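Regulation of enolase protein 1 (Saccharomyces cerevisiae, PDB 3O12) functions in the galactose metabolic pathway via the GAL83 protein and may control the level of the enolase ENO1. Local coordinates at residues Asn37-Val42 and Ser71-Gly76; Gly157-Gln162 and Ala176-Ser181; Pro188-Pro193 and Val200-Trp205. All coordinates share one frame; numbering follows the deposited sequence. Where two conformers were deposited one is given.

Interaction 1: Asn37-Val42 and Ser71-Gly76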
loop_
_atom_site.group_PDB
_atom_site.type_symbol
_atom_site.label_atom_id
_atom_site.label_comp_id
_atom_site.label_asym_id
_atom_site.label_seq_id
_atom_site.Cartn_x
_atom_site.Cartn_y
_atom_site.Cartn_z
ATOM N N ASN A 37 -8.570 9.798 -4.423
ATOM C CA ASN A 37 -8.739 10.525 -3.168
ATOM C C ASN A 37 -7.485 11.321 -2.783
ATOM O O ASN A 37 -6.880 11.075 -1.746
ATOM C CB ASN A 37 -9.106 9.562 -2.033
ATOM C CG ASN A 37 -10.310 8.693 -2.357
ATOM O OD1 ASN A 37 -10.284 7.469 -2.142
ATOM N ND2 ASN A 37 -11.375 9.312 -2.852
ATOM N N LYS A 38 -7.084 12.279 -3.611
ATOM C CA LYS A 38 -5.917 13.088 -3.290
ATOM C C LYS A 38 -6.108 13.767 -1.931
ATOM O O LYS A 38 -7.151 14.367 -1.686
ATOM C CB LYS A 38 -5.695 14.159 -4.361
ATOM C CG LYS A 38 -4.408 14.939 -4.168
ATOM C CD LYS A 38 -4.190 15.944 -5.295
ATOM C CE LYS A 38 -2.874 16.679 -5.118
ATOM N NZ LYS A 38 -2.666 17.690 -6.198
ATOM N N PRO A 39 -5.102 13.666 -1.042
ATOM C CA PRO A 39 -5.176 14.355 0.253
ATOM C C PRO A 39 -5.219 15.871 0.090
ATOM O O PRO A 39 -4.707 16.416 -0.892
ATOM C CB PRO A 39 -3.852 13.988 0.937
ATOM C CG PRO A 39 -3.320 12.809 0.212
ATOM C CD PRO A 39 -3.888 12.845 -1.186
ATOM N N LYS A 40 -5.828 16.542 1.061
ATOM C CA LYS A 40 -5.873 17.999 1.070
ATOM C C LYS A 40 -4.463 18.571 1.181
ATOM O O LYS A 40 -4.168 19.629 0.628
ATOM C CB LYS A 40 -6.746 18.498 2.223
ATOM C CG LYS A 40 -8.231 18.207 2.049
ATOM C CD LYS A 40 -9.037 18.747 3.223
ATOM C CE LYS A 40 -10.532 18.681 2.954
ATOM N NZ LYS A 40 -10.999 17.285 2.738
ATOM N N SER A 41 -3.592 17.868 1.898
ATOM C CA SER A 41 -2.215 18.314 2.076
ATOM C C SER A 41 -1.230 17.307 1.503
ATOM O O SER A 41 -1.071 16.205 2.033
ATOM C CB SER A 41 -1.909 18.553 3.554
ATOM O OG SER A 41 -0.571 18.985 3.725
ATOM N N VAL A 42 -0.574 17.695 0.417
ATOM C CA VAL A 42 0.448 16.868 -0.202
ATOM C C VAL A 42 1.427 17.740 -0.971
ATOM O O VAL A 42 1.038 18.726 -1.610
ATOM C CB VAL A 42 -0.170 15.775 -1.107
ATOM C CG1 VAL A 42 -1.092 16.385 -2.137
ATOM C CG2 VAL A 42 0.919 14.940 -1.769
ATOM N N SER A 71 -12.225 5.141 0.437
ATOM C CA SER A 71 -11.887 6.554 0.656
ATOM C C SER A 71 -10.408 6.807 0.963
ATOM O O SER A 71 -9.992 7.952 1.173
ATOM C CB SER A 71 -12.727 7.099 1.816
ATOM O OG SER A 71 -12.551 6.287 2.976
ATOM N N GLY A 72 -9.609 5.744 1.018
ATOM C CA GLY A 72 -8.200 5.891 1.331
ATOM C C GLY A 72 -7.417 6.628 0.265
ATOM O O GLY A 72 -7.855 6.737 -0.884
ATOM N N HIS A 73 -6.250 7.134 0.638
ATOM C CA HIS A 73 -5.409 7.851 -0.314
ATOM C C HIS A 73 -4.547 6.879 -1.096
ATOM O O HIS A 73 -3.887 6.025 -0.513
ATOM C CB HIS A 73 -4.510 8.864 0.404
ATOM C CG HIS A 73 -5.246 9.788 1.326
ATOM N ND1 HIS A 73 -6.209 10.674 0.885
ATOM C CD2 HIS A 73 -5.152 9.965 2.664
ATOM C CE1 HIS A 73 -6.669 11.364 1.916
ATOM N NE2 HIS A 73 -6.049 10.950 3.007
ATOM N N PHE A 74 -4.532 7.011 -2.421
ATOM C CA PHE A 74 -3.775 6.083 -3.261
ATOM C C PHE A 74 -3.217 6.838 -4.453
ATOM O O PHE A 74 -3.967 7.471 -5.203
ATOM C CB PHE A 74 -4.695 4.931 -3.716
ATOM C CG PHE A 74 -4.101 4.031 -4.776
ATOM C CD1 PHE A 74 -2.877 3.406 -4.591
ATOM C CD2 PHE A 74 -4.809 3.760 -5.941
ATOM C CE1 PHE A 74 -2.343 2.572 -5.559
ATOM C CE2 PHE A 74 -4.283 2.913 -6.912
ATOM C CZ PHE A 74 -3.051 2.318 -6.721
ATOM N N LEU A 75 -1.896 6.804 -4.618
ATOM C CA LEU A 75 -1.276 7.382 -5.809
ATOM C C LEU A 75 -0.883 6.216 -6.709
ATOM O O LEU A 75 0.096 5.520 -6.457
ATOM C CB LEU A 75 -0.046 8.230 -5.446
ATOM C CG LEU A 75 0.748 8.834 -6.611
ATOM C CD1 LEU A 75 -0.147 9.738 -7.477
ATOM C CD2 LEU A 75 1.959 9.606 -6.094
ATOM N N GLY A 76 -1.664 6.001 -7.760
ATOM C CA GLY A 76 -1.490 4.824 -8.593
ATOM C C GLY A 76 -0.771 5.076 -9.910
ATOM O O GLY A 76 -1.173 5.927 -10.706
#

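Interaction 2: Gly157-Gln162 and Ala176-Ser181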
loop_
_atom_site.group_PDB
_atom_site.type_symbol
_atom_site.label_atom_id
_atom_site.label_comp_id
_atom_site.label_asym_id
_atom_site.label_seq_id
_atom_site.Cartn_x
_atom_site.Cartn_y
_atom_site.Cartn_z
ATOM N N GLY A 157 -1.132 -14.091 -12.665
ATOM C CA GLY A 157 -2.212 -14.325 -11.715
ATOM C C GLY A 157 -1.760 -14.609 -10.297
ATOM O O GLY A 157 -2.518 -15.171 -9.494
ATOM N N VAL A 158 -0.534 -14.207 -9.974
ATOM C CA VAL A 158 0.007 -14.388 -8.629
ATOM C C VAL A 158 0.610 -13.086 -8.159
ATOM O O VAL A 158 1.361 -12.420 -8.900
ATOM C CB VAL A 158 1.105 -15.477 -8.584
ATOM C CG1 VAL A 158 1.724 -15.577 -7.184
ATOM C CG2 VAL A 158 0.543 -16.811 -9.015
ATOM N N LEU A 159 0.266 -12.702 -6.938
ATOM C CA LEU A 159 0.862 -11.554 -6.283
ATOM C C LEU A 159 1.809 -11.997 -5.170
ATOM O O LEU A 159 1.486 -12.884 -4.379
ATOM C CB LEU A 159 -0.234 -10.632 -5.736
ATOM C CG LEU A 159 0.192 -9.294 -5.126
ATOM C CD1 LEU A 159 -0.917 -8.244 -5.285
ATOM C CD2 LEU A 159 0.571 -9.478 -3.672
ATOM N N ARG A 160 2.992 -11.393 -5.117
ATOM C CA ARG A 160 3.960 -11.647 -4.049
ATOM C C ARG A 160 4.338 -10.329 -3.399
ATOM O O ARG A 160 4.688 -9.372 -4.097
ATOM C CB ARG A 160 5.225 -12.292 -4.608
ATOM C CG ARG A 160 5.082 -13.725 -5.011
ATOM C CD ARG A 160 6.392 -14.279 -5.555
ATOM N NE ARG A 160 6.418 -14.262 -7.015
ATOM C CZ ARG A 160 7.324 -13.626 -7.750
ATOM N NH1 ARG A 160 8.303 -12.942 -7.169
ATOM N NH2 ARG A 160 7.252 -13.679 -9.074
ATOM N N ILE A 161 4.269 -10.258 -2.081
ATOM C CA ILE A 161 4.688 -9.081 -1.326
ATOM C C ILE A 161 5.898 -9.421 -0.490
ATOM O O ILE A 161 5.896 -10.437 0.216
ATOM C CB ILE A 161 3.617 -8.665 -0.306
ATOM C CG1 ILE A 161 2.268 -8.468 -0.973
ATOM C CG2 ILE A 161 4.051 -7.400 0.435
ATOM C CD1 ILE A 161 1.166 -8.188 0.020
ATOM N N GLN A 162 6.923 -8.574 -0.545
ATOM C CA GLN A 162 8.093 -8.694 0.310
ATOM C C GLN A 162 8.309 -7.379 1.048
ATOM O O GLN A 162 7.903 -6.304 0.574
ATOM C CB GLN A 162 9.334 -9.015 -0.522
ATOM C CG GLN A 162 9.267 -10.341 -1.257
ATOM C CD GLN A 162 10.358 -10.470 -2.297
ATOM O OE1 GLN A 162 11.498 -10.833 -1.989
ATOM N NE2 GLN A 162 10.018 -10.170 -3.538
ATOM N N ALA A 176 -0.174 -14.986 -3.121
ATOM C CA ALA A 176 -1.595 -15.255 -3.304
ATOM C C ALA A 176 -2.042 -15.123 -4.737
ATOM O O ALA A 176 -1.405 -14.431 -5.520
ATOM C CB ALA A 176 -2.392 -14.291 -2.457
ATOM N N PRO A 177 -3.175 -15.737 -5.086
ATOM C CA PRO A 177 -3.760 -15.496 -6.406
ATOM C C PRO A 177 -4.245 -14.061 -6.500
ATOM O O PRO A 177 -4.714 -13.490 -5.516
ATOM C CB PRO A 177 -4.972 -16.441 -6.447
ATOM C CG PRO A 177 -4.754 -17.419 -5.356
ATOM C CD PRO A 177 -3.965 -16.694 -4.296
ATOM N N PHE A 178 -4.146 -13.489 -7.689
ATOM C CA PHE A 178 -4.660 -12.151 -7.922
ATOM C C PHE A 178 -5.115 -12.144 -9.375
ATOM O O PHE A 178 -4.491 -12.777 -10.215
ATOM C CB PHE A 178 -3.565 -11.112 -7.663
ATOM C CG PHE A 178 -4.088 -9.705 -7.485
ATOM C CD1 PHE A 178 -4.854 -9.371 -6.378
ATOM C CD2 PHE A 178 -3.831 -8.732 -8.435
ATOM C CE1 PHE A 178 -5.339 -8.081 -6.211
ATOM C CE2 PHE A 178 -4.313 -7.441 -8.274
ATOM C CZ PHE A 178 -5.075 -7.117 -7.167
ATOM N N PRO A 179 -6.226 -11.457 -9.681
ATOM C CA PRO A 179 -6.722 -11.571 -11.059
ATOM C C PRO A 179 -5.724 -11.101 -12.104
ATOM O O PRO A 179 -5.021 -10.109 -11.889
ATOM C CB PRO A 179 -7.944 -10.649 -11.069
ATOM C CG PRO A 179 -8.412 -10.636 -9.666
ATOM C CD PRO A 179 -7.135 -10.672 -8.830
ATOM N N THR A 180 -5.664 -11.802 -13.232
ATOM C CA THR A 180 -4.920 -11.302 -14.379
ATOM C C THR A 180 -5.600 -10.047 -14.908
ATOM O O THR A 180 -6.812 -9.870 -14.748
ATOM C CB THR A 180 -4.827 -12.347 -15.507
ATOM O OG1 THR A 180 -6.147 -12.749 -15.885
ATOM C CG2 THR A 180 -4.056 -13.570 -15.040
ATOM N N SER A 181 -4.816 -9.172 -15.535
ATOM C CA SER A 181 -5.345 -7.920 -16.063
ATOM C C SER A 181 -4.367 -7.377 -17.085
ATOM O O SER A 181 -3.155 -7.611 -16.973
ATOM C CB SER A 181 -5.516 -6.903 -14.922
ATOM O OG SER A 181 -6.193 -5.740 -15.374
#

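Interaction 3: Pro188-Pro193 and Val200-Trp205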
loop_
_atom_site.group_PDB
_atom_site.type_symbol
_atom_site.label_atom_id
_atom_site.label_comp_id
_atom_site.label_asym_id
_atom_site.label_seq_id
_atom_site.Cartn_x
_atom_site.Cartn_y
_atom_site.Cartn_z
ATOM N N PRO A 188 1.930 4.281 -3.703
ATOM C CA PRO A 188 1.715 4.683 -2.312
ATOM C C PRO A 188 0.253 4.655 -1.875
ATOM O O PRO A 188 -0.651 5.062 -2.605
ATOM C CB PRO A 188 2.248 6.123 -2.294
ATOM C CG PRO A 188 3.338 6.072 -3.286
ATOM C CD PRO A 188 2.753 5.270 -4.422
HETATM N N MSE A 189 0.037 4.194 -0.648
HETATM C CA MSE A 189 -1.278 4.222 -0.046
HETATM C C MSE A 189 -1.143 4.692 1.402
HETATM O O MSE A 189 -0.161 4.381 2.068
HETATM C CB MSE A 189 -1.866 2.805 -0.128
HETATM C CG MSE A 189 -3.111 2.509 0.673
HETATM SE SE MSE A 189 -2.810 2.020 2.541
HETATM C CE MSE A 189 -1.477 0.596 2.446
ATOM N N ALA A 190 -2.124 5.451 1.886
ATOM C CA ALA A 190 -2.165 5.822 3.300
ATOM C C ALA A 190 -3.601 6.100 3.733
ATOM O O ALA A 190 -4.390 6.659 2.964
ATOM C CB ALA A 190 -1.270 7.035 3.568
ATOM N N CYS A 191 -3.933 5.711 4.965
ATOM C CA CYS A 191 -5.301 5.784 5.485
ATOM C C CYS A 191 -5.271 6.157 6.960
ATOM O O CYS A 191 -4.376 5.732 7.691
ATOM C CB CYS A 191 -6.017 4.413 5.392
ATOM S SG CYS A 191 -6.245 3.788 3.749
ATOM N N THR A 192 -6.243 6.960 7.381
ATOM C CA THR A 192 -6.583 7.108 8.797
ATOM C C THR A 192 -8.101 7.028 8.930
ATOM O O THR A 192 -8.800 8.009 8.696
ATOM C CB THR A 192 -6.084 8.435 9.404
ATOM O OG1 THR A 192 -6.338 9.515 8.496
ATOM C CG2 THR A 192 -4.600 8.365 9.696
ATOM N N PRO A 193 -8.621 5.842 9.275
ATOM C CA PRO A 193 -10.074 5.646 9.343
ATOM C C PRO A 193 -10.794 6.566 10.333
ATOM O O PRO A 193 -11.986 6.818 10.157
ATOM C CB PRO A 193 -10.210 4.176 9.752
ATOM C CG PRO A 193 -8.962 3.525 9.193
ATOM C CD PRO A 193 -7.876 4.570 9.339
ATOM N N VAL A 200 3.252 11.026 6.055
ATOM C CA VAL A 200 4.031 9.963 5.426
ATOM C C VAL A 200 4.807 10.489 4.220
ATOM O O VAL A 200 4.260 11.230 3.395
ATOM C CB VAL A 200 3.125 8.811 4.924
ATOM C CG1 VAL A 200 3.972 7.591 4.572
ATOM C CG2 VAL A 200 2.072 8.452 5.958
ATOM N N THR A 201 6.076 10.104 4.114
ATOM C CA THR A 201 6.858 10.363 2.911
ATOM C C THR A 201 7.157 9.069 2.159
ATOM O O THR A 201 7.610 8.086 2.745
ATOM C CB THR A 201 8.176 11.080 3.246
ATOM O OG1 THR A 201 7.876 12.378 3.773
ATOM C CG2 THR A 201 9.036 11.236 2.006
ATOM N N PHE A 202 6.887 9.085 0.857
ATOM C CA PHE A 202 7.209 7.976 -0.021
ATOM C C PHE A 202 8.344 8.375 -0.946
ATOM O O PHE A 202 8.365 9.493 -1.457
ATOM C CB PHE A 202 5.994 7.593 -0.867
ATOM C CG PHE A 202 4.795 7.166 -0.059
ATOM C CD1 PHE A 202 4.610 5.832 0.294
ATOM C CD2 PHE A 202 3.854 8.100 0.355
ATOM C CE1 PHE A 202 3.501 5.443 1.047
ATOM C CE2 PHE A 202 2.742 7.716 1.102
ATOM C CZ PHE A 202 2.568 6.390 1.453
ATOM N N SER A 203 9.282 7.460 -1.166
ATOM C CA SER A 203 10.442 7.752 -1.997
ATOM C C SER A 203 11.034 6.471 -2.555
ATOM O O SER A 203 10.518 5.383 -2.297
ATOM C CB SER A 203 11.498 8.519 -1.193
ATOM O OG SER A 203 12.020 7.709 -0.136
ATOM N N GLU A 204 12.115 6.581 -3.315
ATOM C CA GLU A 204 12.802 5.398 -3.849
ATOM C C GLU A 204 11.865 4.469 -4.603
ATOM O O GLU A 204 11.911 3.250 -4.460
ATOM C CB GLU A 204 13.571 4.662 -2.743
ATOM C CG GLU A 204 14.553 5.601 -2.038
ATOM C CD GLU A 204 15.522 4.902 -1.114
ATOM O OE1 GLU A 204 15.635 3.659 -1.169
ATOM O OE2 GLU A 204 16.188 5.632 -0.352
ATOM N N TRP A 205 11.025 5.068 -5.432
ATOM C CA TRP A 205 10.104 4.339 -6.285
ATOM C C TRP A 205 10.792 3.671 -7.457
ATOM O O TRP A 205 11.666 4.261 -8.109
ATOM C CB TRP A 205 9.082 5.323 -6.863
ATOM C CG TRP A 205 8.111 4.697 -7.822
ATOM C CD1 TRP A 205 8.069 4.859 -9.177
ATOM C CD2 TRP A 205 7.052 3.797 -7.488
ATOM N NE1 TRP A 205 7.033 4.122 -9.707
ATOM C CE2 TRP A 205 6.396 3.464 -8.689
ATOM C CE3 TRP A 205 6.594 3.242 -6.284
ATOM C CZ2 TRP A 205 5.299 2.599 -8.729
ATOM C CZ3 TRP A 205 5.502 2.384 -6.330
ATOM C CH2 TRP A 205 4.876 2.074 -7.542
#

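Interaction 1: Asn37-Val42 and Ser71-Gly76
His73 carries its imidazole anti to its own carbonyl carbon (chi1 -52°), and with chi2 near -62° the ring stands with ND1 facing the backbone of Asn37. There ND1 donates to Asn37 O, 2.7 Å away, in a nearly straight bond (174° at the hydrogen). The acceptor lies practically in the ring plane, so the N-H is used without any tilt of the imidazole. Asn37 offers this carbonyl from a left-handed backbone conformation, which asparagine tolerates better than most residues other than glycine. Its side chain leans over the Ser71-Gly72 turn, where Asn37 CB lies 3.3 Å from Gly72 O.

Pro39 treats the same ring differently. Its CG sits over one face, 3.8 Å from the centroid of the His73 ring and somewhat off centre, in a CH-pi contact. A compact, apolar proline ring suits this place because it covers the imidazole face without competing for the polar edge, and it also packs on Leu51 of strand 48-52. The segment Asn37-Lys40 is thus fastened as it leads from strand 34-36, which pairs with strand 68-78 in one sheet, to strand 41-45 at the border of the other. It forms a crossing between the two layers of a beta sandwich.

On the far side of the imidazole, NE2 is bonded to the backbone N of Asp54. Since ND1 gives a proton to a carbonyl while NE2 faces a backbone N-H, the bonding pattern is consistent with a neutral His73 protonated on ND1. Gripped at both nitrogens and lined on one face by proline, the ring is probably fixed in its rotation, a buried polar link between two connecting loops.

Interaction 2: Gly157-Gln162 and Ala176-Ser181
Leu159 and Phe178 lie side by side and point the same way from the hairpin of strands 158-164 and 172-177, whose second strand borders the seven-stranded antiparallel sheet. Both chi1 angles are near 180°, which sends the leucine branch and the phenyl ring alongside each other. Their CB atoms are 3.9 Å apart, Leu159 to Phe178. Farther out, the leucine methyl CD1 stands over the phenyl face, 4.2 Å from the ring centroid of Phe178, in a CH-pi contact. Pro179 CD sits on the opposite face, toward the rim, and Phe178 also meets Ile106; a broad aromatic suits such apolar contact on both faces.

The backbone sets this up. Leu159 and Ala176 are an antiparallel hydrogen-bonded pair: Leu159 N donates to Ala176 O at 2.8 Å and Ala176 N to Leu159 O at 3.0 Å. Val158 with Pro177 is the neighbouring non-hydrogen-bonded pair, a position where proline's missing N-H costs no bond across the hairpin. Beyond it, Phe178 N binds Gly157 O at 3.0 Å, with the donor well above the carbonyl plane. Gly157 takes a positive phi, easy for glycine, and against its bare backbone the methyl CG2 of Thr180 rests 3.8 Å from Gly157 N.

Interaction 3: Pro188-Pro193 and Val200-Trp205
Pro188 CB presses into the centre of one face of the Phe202 ring, 3.4 Å from its centroid and only 6° from the ring normal. The proline is the bump and the flat phenyl face its seat: Pro188 CG lies out over the rim where the ring joins its CB, 3.7 Å from Phe202 CG. With CG anti to its own carbonyl carbon (chi1 -60°), Phe202 sends its ring beneath Pro188, with CZ pointing on along the strand toward Ala190. The far end of the phenyl group then meets the backbone, where Phe202 CZ lies 3.4 Å from Met189 O, near the ring plane.

Ala190 continues the relief. Its single methyl leaves room for the leading edge of the phenylalanine, with Ala190 CB 4.4 Å from Phe202 CZ, and on the same side it meets the methyl CG2 of Val200 at 4.3 Å.

The strands run antiparallel, at 169°. They belong to the two facing sheets of a beta sandwich, which is why their axes stay 8.7 Å apart and no hydrogen bond joins the two segments; small residues on one layer receive a large aromatic from the other. Met189, present as selenomethionine, projects from the opposite side of its strand.

Glu204 has a positive phi that breaks the usual alternation of strand 200-205, which probably explains why Trp205, three residues on from Phe202, also points toward strand 188-191. Its indole only just reaches the proline, Trp205 CZ3 lying 4.4 Å from Pro188 CD, while its NE1 is bonded to Thr28 O.

Interactions 1 and 3 are neighbours, their centres 9 Å apart, because strands 68-78 and 185-191 pair in one sheet: Leu75 N lies 2.9 Å from Pro188 O and His73 N 3.0 Å from Ala190 O, both probable hydrogen bonds. The strand that holds His73 for interaction 1 therefore flanks the one that brings Pro188 and Ala190 to the interior in interaction 3. Interaction 2 lies apart, its centre 24 Å from that of interaction 1 and 21 Å from that of interaction 3, near the border of the sheet that also contains strand 199-208. A sulfate ion, probably from the crystallisation liquor, sits about 3 Å from the Ser71 side chain, whose OG is hydrogen-bonded to Asp58 N.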